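Local atomic coordinates of carbohydrate deacetylase Agd3 (Neosartorya fumigata, PDB entry 6NWZ), a protein that deacetylates the exopolysaccharide galactosaminogalactan, probably by zinc-dependent hydrolysis of its N-acetyl groups, and is required for Aspergillus fumigatus biofilm formation. Residues T391-Q395 / N396-Y400; A412-Q416 / V417-Q421. All coordinates share one frame; numbering follows the deposited sequence.

Contact 1: T391-Q395 / N396-Y400; sequences THEEQ and NNATY. With ZN (zinc ion), chain L; NAG (2-acetamido-2-deoxy-beta-D-glucopyranose), chain B.
With CG anti to the backbone N (chi1 177°) and its chain extended, Glu393 carries its carboxylate alongside Ala398, where OE2 makes a van der Waals contact with CB at 3.9 Å; OE1 is hydrogen-bonded elsewhere. The methyl of Ala398 turns inward across the bend, 3.7 Å from CA of Gln395 and 3.8 Å from the carbonyl O of Glu394; a residue this small fits close against the backbone. In Gln395 CG swings beside its own N (chi1 -52°), and the extended chain delivers OE1 to a hydrogen bond from Trp447. The loop runs from a metal site to a glycosylation site. Upstream, His392 ligates zinc through NE2 at 2.4 Å, together with Asp256 and His388, an Asp-His-His set like that of NodB-type polysaccharide deacetylases. Glu394 binds a second zinc with Asp335, and its OE2 lies in plane at the edge of the His392 ring. Downstream, Asn397, Ala398 and Thr399 spell an N-glycosylation sequon, and ND2 of Asn397, the side-chain amide that N-linkage requires, is joined to C1 of an N-acetylglucosamine at 1.4 Å. Thr399 is the N-cap of helix 400-417: its hydroxyl, one bond from CB, reaches an N-H of the first turn lacking a helical partner, and bonds also to Asp349.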
ATOM      1  N   THR A 391      27.603   4.574  10.813  1.00 43.44           N
ATOM      2  CA  THR A 391      27.568   4.950  12.220  1.00 48.42           C
ATOM      3  C   THR A 391      26.212   5.469  12.672  1.00 44.56           C
ATOM      4  O   THR A 391      26.062   5.818  13.849  1.00 42.33           O
ATOM      5  CB  THR A 391      28.637   6.010  12.511  1.00 47.05           C
ATOM      6  OG1 THR A 391      28.174   7.294  12.077  1.00 47.72           O
ATOM      7  CG2 THR A 391      29.911   5.679  11.771  1.00 39.94           C
ATOM      8  N   HIS A 392      25.231   5.534  11.772  1.00 41.56           N
ATOM      9  CA  HIS A 392      23.903   6.078  12.066  1.00 39.64           C
ATOM     10  C   HIS A 392      23.962   7.570  12.393  1.00 50.50           C
ATOM     11  O   HIS A 392      23.132   8.084  13.147  1.00 44.70           O
ATOM     12  CB  HIS A 392      23.218   5.303  13.196  1.00 42.41           C
ATOM     13  CG  HIS A 392      21.750   5.569  13.304  1.00 44.34           C
ATOM     14  ND1 HIS A 392      21.246   6.763  13.775  1.00 44.34           N
ATOM     15  CD2 HIS A 392      20.679   4.800  12.998  1.00 35.29           C
ATOM     16  CE1 HIS A 392      19.926   6.718  13.755  1.00 45.00           C
ATOM     17  NE2 HIS A 392      19.557   5.538  13.288  1.00 40.00           N
ATOM     18  N   GLU A 393      24.936   8.276  11.820  1.00 62.10           N
ATOM     19  CA  GLU A 393      25.043   9.715  12.028  1.00 51.26           C
ATOM     20  C   GLU A 393      23.874  10.435  11.370  1.00 48.74           C
ATOM     21  O   GLU A 393      23.554  10.184  10.203  1.00 50.71           O
ATOM     22  CB  GLU A 393      26.363  10.245  11.464  1.00 48.21           C
ATOM     23  CG  GLU A 393      26.521  11.762  11.575  1.00 43.76           C
ATOM     24  CD  GLU A 393      27.792  12.272  10.915  1.00 59.34           C
ATOM     25  OE1 GLU A 393      28.486  11.468  10.259  1.00 63.09           O
ATOM     26  OE2 GLU A 393      28.099  13.477  11.052  1.00 55.98           O
ATOM     27  N   GLU A 394      23.237  11.325  12.125  1.00 47.70           N
ATOM     28  CA  GLU A 394      22.175  12.158  11.580  1.00 49.63           C
ATOM     29  C   GLU A 394      22.760  13.153  10.587  1.00 48.04           C
ATOM     30  O   GLU A 394      23.797  13.773  10.841  1.00 50.25           O
ATOM     31  CB  GLU A 394      21.451  12.890  12.708  1.00 49.92           C
ATOM     32  CG  GLU A 394      21.405  12.099  14.009  1.00 68.02           C
ATOM     33  CD  GLU A 394      20.025  11.562  14.330  1.00 76.72           C
ATOM     34  OE1 GLU A 394      19.053  12.339  14.234  1.00 79.73           O
ATOM     35  OE2 GLU A 394      19.914  10.366  14.681  1.00 86.21           O
ATOM     36  N   GLN A 395      22.090  13.307   9.447  1.00 46.63           N
ATOM     37  CA  GLN A 395      22.662  14.016   8.311  1.00 50.71           C
ATOM     38  C   GLN A 395      21.934  15.311   7.974  1.00 56.04           C
ATOM     39  O   GLN A 395      22.210  15.902   6.925  1.00 60.14           O
ATOM     40  CB  GLN A 395      22.687  13.097   7.091  1.00 51.28           C
ATOM     41  CG  GLN A 395      23.335  11.755   7.364  1.00 47.88           C
ATOM     42  CD  GLN A 395      23.287  10.837   6.167  1.00 51.78           C
ATOM     43  OE1 GLN A 395      22.858  11.236   5.085  1.00 44.96           O
ATOM     44  NE2 GLN A 395      23.727   9.597   6.352  1.00 62.60           N
ATOM     45  N   ASN A 396      21.019  15.770   8.833  1.00 56.85           N
ATOM     46  CA  ASN A 396      20.294  17.004   8.541  1.00 59.05           C
ATOM     47  C   ASN A 396      21.229  18.201   8.426  1.00 65.75           C
ATOM     48  O   ASN A 396      20.963  19.124   7.648  1.00 71.39           O
ATOM     49  CB  ASN A 396      19.241  17.266   9.617  1.00 55.26           C
ATOM     50  CG  ASN A 396      17.969  16.483   9.387  1.00 59.22           C
ATOM     51  OD1 ASN A 396      17.888  15.677   8.463  1.00 54.46           O
ATOM     52  ND2 ASN A 396      16.966  16.715  10.227  1.00 58.11           N
ATOM     53  N   ASN A 397      22.327  18.201   9.192  1.00 67.20           N
ATOM     54  CA  ASN A 397      23.282  19.304   9.224  1.00 71.25           C
ATOM     55  C   ASN A 397      24.711  18.803   9.033  1.00 68.73           C
ATOM     56  O   ASN A 397      25.665  19.537   9.312  1.00 63.89           O
ATOM     57  CB  ASN A 397      23.155  20.078  10.541  1.00 69.08           C
ATOM     58  CG  ASN A 397      23.775  21.471  10.484  1.00 81.78           C
ATOM     59  OD1 ASN A 397      24.074  22.000   9.414  1.00 77.31           O
ATOM     60  ND2 ASN A 397      23.961  22.070  11.655  1.00104.48           N
ATOM     61  N   ALA A 398      24.877  17.568   8.566  1.00 65.09           N
ATOM     62  CA  ALA A 398      26.195  16.982   8.401  1.00 57.73           C
ATOM     63  C   ALA A 398      26.856  17.489   7.121  1.00 59.66           C
ATOM     64  O   ALA A 398      26.224  18.104   6.259  1.00 60.34           O
ATOM     65  CB  ALA A 398      26.107  15.457   8.383  1.00 61.60           C
ATOM     66  N   THR A 399      28.151  17.217   7.006  1.00 58.10           N
ATOM     67  CA  THR A 399      28.938  17.630   5.857  1.00 61.26           C
ATOM     68  C   THR A 399      28.944  16.546   4.785  1.00 59.29           C
ATOM     69  O   THR A 399      28.569  15.396   5.022  1.00 68.90           O
ATOM     70  CB  THR A 399      30.371  17.937   6.275  1.00 68.20           C
ATOM     71  OG1 THR A 399      30.936  16.774   6.890  1.00 55.02           O
ATOM     72  CG2 THR A 399      30.403  19.086   7.257  1.00 58.13           C
ATOM     73  N   TYR A 400      29.395  16.928   3.587  1.00 59.25           N
ATOM     74  CA  TYR A 400      29.603  15.939   2.536  1.00 61.76           C
ATOM     75  C   TYR A 400      30.616  14.886   2.969  1.00 64.27           C
ATOM     76  O   TYR A 400      30.412  13.688   2.738  1.00 66.27           O
ATOM     77  CB  TYR A 400      30.057  16.629   1.248  1.00 55.79           C
ATOM     78  CG  TYR A 400      30.367  15.680   0.106  1.00 55.22           C
ATOM     79  CD1 TYR A 400      31.600  15.046   0.016  1.00 55.56           C
ATOM     80  CD2 TYR A 400      29.430  15.423  -0.884  1.00 54.46           C
ATOM     81  CE1 TYR A 400      31.886  14.179  -1.014  1.00 55.18           C
ATOM     82  CE2 TYR A 400      29.713  14.557  -1.927  1.00 58.26           C
ATOM     83  CZ  TYR A 400      30.946  13.939  -1.984  1.00 54.47           C
ATOM     84  OH  TYR A 400      31.251  13.075  -3.009  1.00 54.25           O
TER
HETATM   85 ZN    ZN L 913      17.842   4.083  12.467  1.00 54.98          ZN
HETATM   86  C1  NAG B   1      24.531  23.382  11.797  1.00 69.03           C
HETATM   87  C2  NAG B   1      24.050  23.986  13.123  1.00 71.44           C
HETATM   88  C3  NAG B   1      24.746  25.317  13.393  1.00 79.84           C
HETATM   89  C4  NAG B   1      26.256  25.155  13.314  1.00 85.59           C
HETATM   90  C5  NAG B   1      26.630  24.563  11.960  1.00 87.50           C
HETATM   91  C6  NAG B   1      28.110  24.303  11.806  1.00 85.42           C
HETATM   92  C7  NAG B   1      21.758  23.250  13.610  1.00 60.41           C
HETATM   93  C8  NAG B   1      20.302  23.595  13.523  1.00 43.23           C
HETATM   94  N2  NAG B   1      22.606  24.159  13.118  1.00 72.85           N
HETATM   95  O3  NAG B   1      24.368  25.795  14.679  1.00 84.47           O
HETATM   96  O4  NAG B   1      26.888  26.421  13.472  1.00107.24           O
HETATM   97  O5  NAG B   1      25.966  23.301  11.793  1.00 84.98           O
HETATM   98  O6  NAG B   1      28.634  23.592  12.917  1.00 84.79           O
HETATM   99  O7  NAG B   1      22.150  22.197  14.104  1.00 57.87           O

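Contact 2: A412-Q416 / V417-Q421; sequences AWLKQ and VGLDQ
Val417, Leu414 and Asp420 carry this helix C-terminus, a glycine-terminated end in which Gly418 takes positive phi (97°) and turns the chain out of helix 400-417 into a 3-10 turn. At these backbone angles a CB would press against the carbonyl O of Val417, a clash that glycine avoids. Val417 sits one turn beyond Trp413, its CB over one face of the indole and its CG2 3.8 Å from NE1. Valine's branched side chain serves two neighbours, the indole and helix 369-375. The indole N-H bonds to Asn309. The backbone ties the same pair, Val417 N bonding to Trp413 O at 2.9 Å. Leu414, apolar and buried, lays CD2 against CB of Leu419 at 3.6 Å and also touches Phe425 of strand 424-426. Leu419 in turn reaches Trp413, CD1 being 3.9 Å from CH2, making one apolar patch. Asp420 turns back toward the helix. With CG between its own N and carbonyl carbon (chi1 63°), it brings OD2 within 3.4 Å of Lys415 CB; Lys415 NZ stays 5.4 Å from that OD2, opposite charges that are not in contact and probably attract only weakly. Gly418 N bonds weakly to the carbonyls of Leu414 and Lys415. A straighter bond runs from Asp420 N to Leu414 O, 3.2 Å long with a 162° N-H...O angle, the donor standing above the carbonyl plane.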
ATOM      1  N   ALA A 412      31.660  -0.985   2.181  1.00 50.26           N
ATOM      2  CA  ALA A 412      32.820  -1.860   2.305  1.00 47.31           C
ATOM      3  C   ALA A 412      32.596  -2.917   3.375  1.00 48.75           C
ATOM      4  O   ALA A 412      33.002  -4.072   3.211  1.00 55.57           O
ATOM      5  CB  ALA A 412      34.070  -1.039   2.615  1.00 40.04           C
ATOM      6  N   TRP A 413      31.944  -2.536   4.476  1.00 51.84           N
ATOM      7  CA  TRP A 413      31.620  -3.503   5.518  1.00 49.77           C
ATOM      8  C   TRP A 413      30.654  -4.565   5.004  1.00 45.42           C
ATOM      9  O   TRP A 413      30.849  -5.761   5.253  1.00 52.35           O
ATOM     10  CB  TRP A 413      31.041  -2.779   6.735  1.00 34.96           C
ATOM     11  CG  TRP A 413      30.557  -3.702   7.809  1.00 46.62           C
ATOM     12  CD1 TRP A 413      31.314  -4.331   8.757  1.00 49.86           C
ATOM     13  CD2 TRP A 413      29.202  -4.100   8.049  1.00 40.55           C
ATOM     14  NE1 TRP A 413      30.512  -5.099   9.570  1.00 48.11           N
ATOM     15  CE2 TRP A 413      29.212  -4.972   9.157  1.00 46.28           C
ATOM     16  CE3 TRP A 413      27.983  -3.804   7.434  1.00 39.05           C
ATOM     17  CZ2 TRP A 413      28.049  -5.550   9.661  1.00 38.61           C
ATOM     18  CZ3 TRP A 413      26.829  -4.377   7.938  1.00 48.23           C
ATOM     19  CH2 TRP A 413      26.870  -5.242   9.040  1.00 44.53           C
ATOM     20  N   LEU A 414      29.610  -4.151   4.280  1.00 40.30           N
ATOM     21  CA  LEU A 414      28.686  -5.121   3.698  1.00 41.02           C
ATOM     22  C   LEU A 414      29.390  -6.047   2.715  1.00 44.81           C
ATOM     23  O   LEU A 414      28.985  -7.204   2.556  1.00 42.19           O
ATOM     24  CB  LEU A 414      27.531  -4.401   3.001  1.00 32.06           C
ATOM     25  CG  LEU A 414      26.455  -3.785   3.895  1.00 37.90           C
ATOM     26  CD1 LEU A 414      25.536  -2.874   3.091  1.00 31.13           C
ATOM     27  CD2 LEU A 414      25.658  -4.882   4.572  1.00 34.48           C
ATOM     28  N   LYS A 415      30.436  -5.558   2.047  1.00 50.43           N
ATOM     29  CA  LYS A 415      31.162  -6.383   1.090  1.00 39.62           C
ATOM     30  C   LYS A 415      32.119  -7.335   1.798  1.00 50.16           C
ATOM     31  O   LYS A 415      32.168  -8.527   1.475  1.00 54.00           O
ATOM     32  CB  LYS A 415      31.913  -5.492   0.097  1.00 39.24           C
ATOM     33  CG  LYS A 415      32.817  -6.245  -0.875  1.00 42.17           C
ATOM     34  CD  LYS A 415      33.422  -5.305  -1.912  1.00 51.42           C
ATOM     35  CE  LYS A 415      34.632  -5.926  -2.596  1.00 56.57           C
ATOM     36  NZ  LYS A 415      34.308  -7.233  -3.225  1.00 68.55           N
ATOM     37  N   GLN A 416      32.884  -6.825   2.770  1.00 49.90           N
ATOM     38  CA  GLN A 416      33.825  -7.674   3.498  1.00 42.96           C
ATOM     39  C   GLN A 416      33.095  -8.764   4.267  1.00 41.53           C
ATOM     40  O   GLN A 416      33.528  -9.923   4.287  1.00 50.12           O
ATOM     41  CB  GLN A 416      34.668  -6.832   4.460  1.00 37.48           C
ATOM     42  CG  GLN A 416      35.458  -7.664   5.471  1.00 37.51           C
ATOM     43  CD  GLN A 416      36.195  -6.828   6.506  1.00 47.10           C
ATOM     44  OE1 GLN A 416      35.578  -6.177   7.351  1.00 44.18           O
ATOM     45  NE2 GLN A 416      37.521  -6.856   6.452  1.00 45.58           N
ATOM     46  N   VAL A 417      31.981  -8.409   4.902  1.00 46.00           N
ATOM     47  CA  VAL A 417      31.258  -9.355   5.736  1.00 43.28           C
ATOM     48  C   VAL A 417      30.418 -10.323   4.906  1.00 41.59           C
ATOM     49  O   VAL A 417      30.043 -11.393   5.404  1.00 42.83           O
ATOM     50  CB  VAL A 417      30.459  -8.534   6.763  1.00 41.32           C
ATOM     51  CG1 VAL A 417      29.014  -8.974   6.855  1.00 34.69           C
ATOM     52  CG2 VAL A 417      31.155  -8.593   8.113  1.00 41.89           C
ATOM     53  N   GLY A 418      30.158  -9.999   3.638  1.00 43.32           N
ATOM     54  CA  GLY A 418      29.488 -10.898   2.722  1.00 41.97           C
ATOM     55  C   GLY A 418      27.999 -10.678   2.560  1.00 47.71           C
ATOM     56  O   GLY A 418      27.367 -11.394   1.771  1.00 36.26           O
ATOM     57  N   LEU A 419      27.421  -9.711   3.275  1.00 44.65           N
ATOM     58  CA  LEU A 419      25.979  -9.512   3.207  1.00 46.12           C
ATOM     59  C   LEU A 419      25.529  -9.073   1.819  1.00 45.24           C
ATOM     60  O   LEU A 419      24.405  -9.382   1.410  1.00 51.46           O
ATOM     61  CB  LEU A 419      25.542  -8.498   4.263  1.00 43.58           C
ATOM     62  CG  LEU A 419      25.601  -9.020   5.699  1.00 45.19           C
ATOM     63  CD1 LEU A 419      25.286  -7.922   6.708  1.00 28.24           C
ATOM     64  CD2 LEU A 419      24.654 -10.201   5.863  1.00 34.52           C
ATOM     65  N   ASP A 420      26.384  -8.373   1.073  1.00 46.58           N
ATOM     66  CA  ASP A 420      25.964  -7.923  -0.251  1.00 50.14           C
ATOM     67  C   ASP A 420      25.819  -9.065  -1.243  1.00 45.80           C
ATOM     68  O   ASP A 420      25.416  -8.820  -2.383  1.00 45.02           O
ATOM     69  CB  ASP A 420      26.937  -6.875  -0.802  1.00 39.31           C
ATOM     70  CG  ASP A 420      28.340  -7.416  -1.013  1.00 43.92           C
ATOM     71  OD1 ASP A 420      28.607  -8.591  -0.681  1.00 60.11           O
ATOM     72  OD2 ASP A 420      29.185  -6.645  -1.518  1.00 39.82           O
ATOM     73  N   GLN A 421      26.141 -10.289  -0.842  1.00 51.60           N
ATOM     74  CA  GLN A 421      25.967 -11.466  -1.678  1.00 47.37           C
ATOM     75  C   GLN A 421      24.635 -12.159  -1.437  1.00 49.42           C
ATOM     76  O   GLN A 421      24.382 -13.209  -2.038  1.00 47.17           O
ATOM     77  CB  GLN A 421      27.113 -12.455  -1.436  1.00 39.03           C
ATOM     78  CG  GLN A 421      28.480 -11.948  -1.875  1.00 48.80           C
ATOM     79  CD  GLN A 421      28.546 -11.670  -3.366  1.00 60.29           C
ATOM     80  OE1 GLN A 421      28.548 -10.514  -3.793  1.00 68.42           O
ATOM     81  NE2 GLN A 421      28.601 -12.730  -4.165  1.00 47.33           N
TER

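Overall arrangement
Both contacts lie in the deacetylase domain and bracket one helix, 400-417: contact 1 is the loop leading into its start, contact 2 the turn leaving its end. Their centres are 22 Å apart and they do not touch. Each is partly buried, but in different ways. Contact 1 mixes buried residues with zinc ligands and a glycan-bearing asparagine, and most of its polar groups find partners elsewhere in the domain. In contact 2 an apolar cluster lies on the inner side and charged groups on the outer. The main chain marks the sharpest difference: none of its hydrogen bonds runs between the halves of contact 1, whereas several do in contact 2.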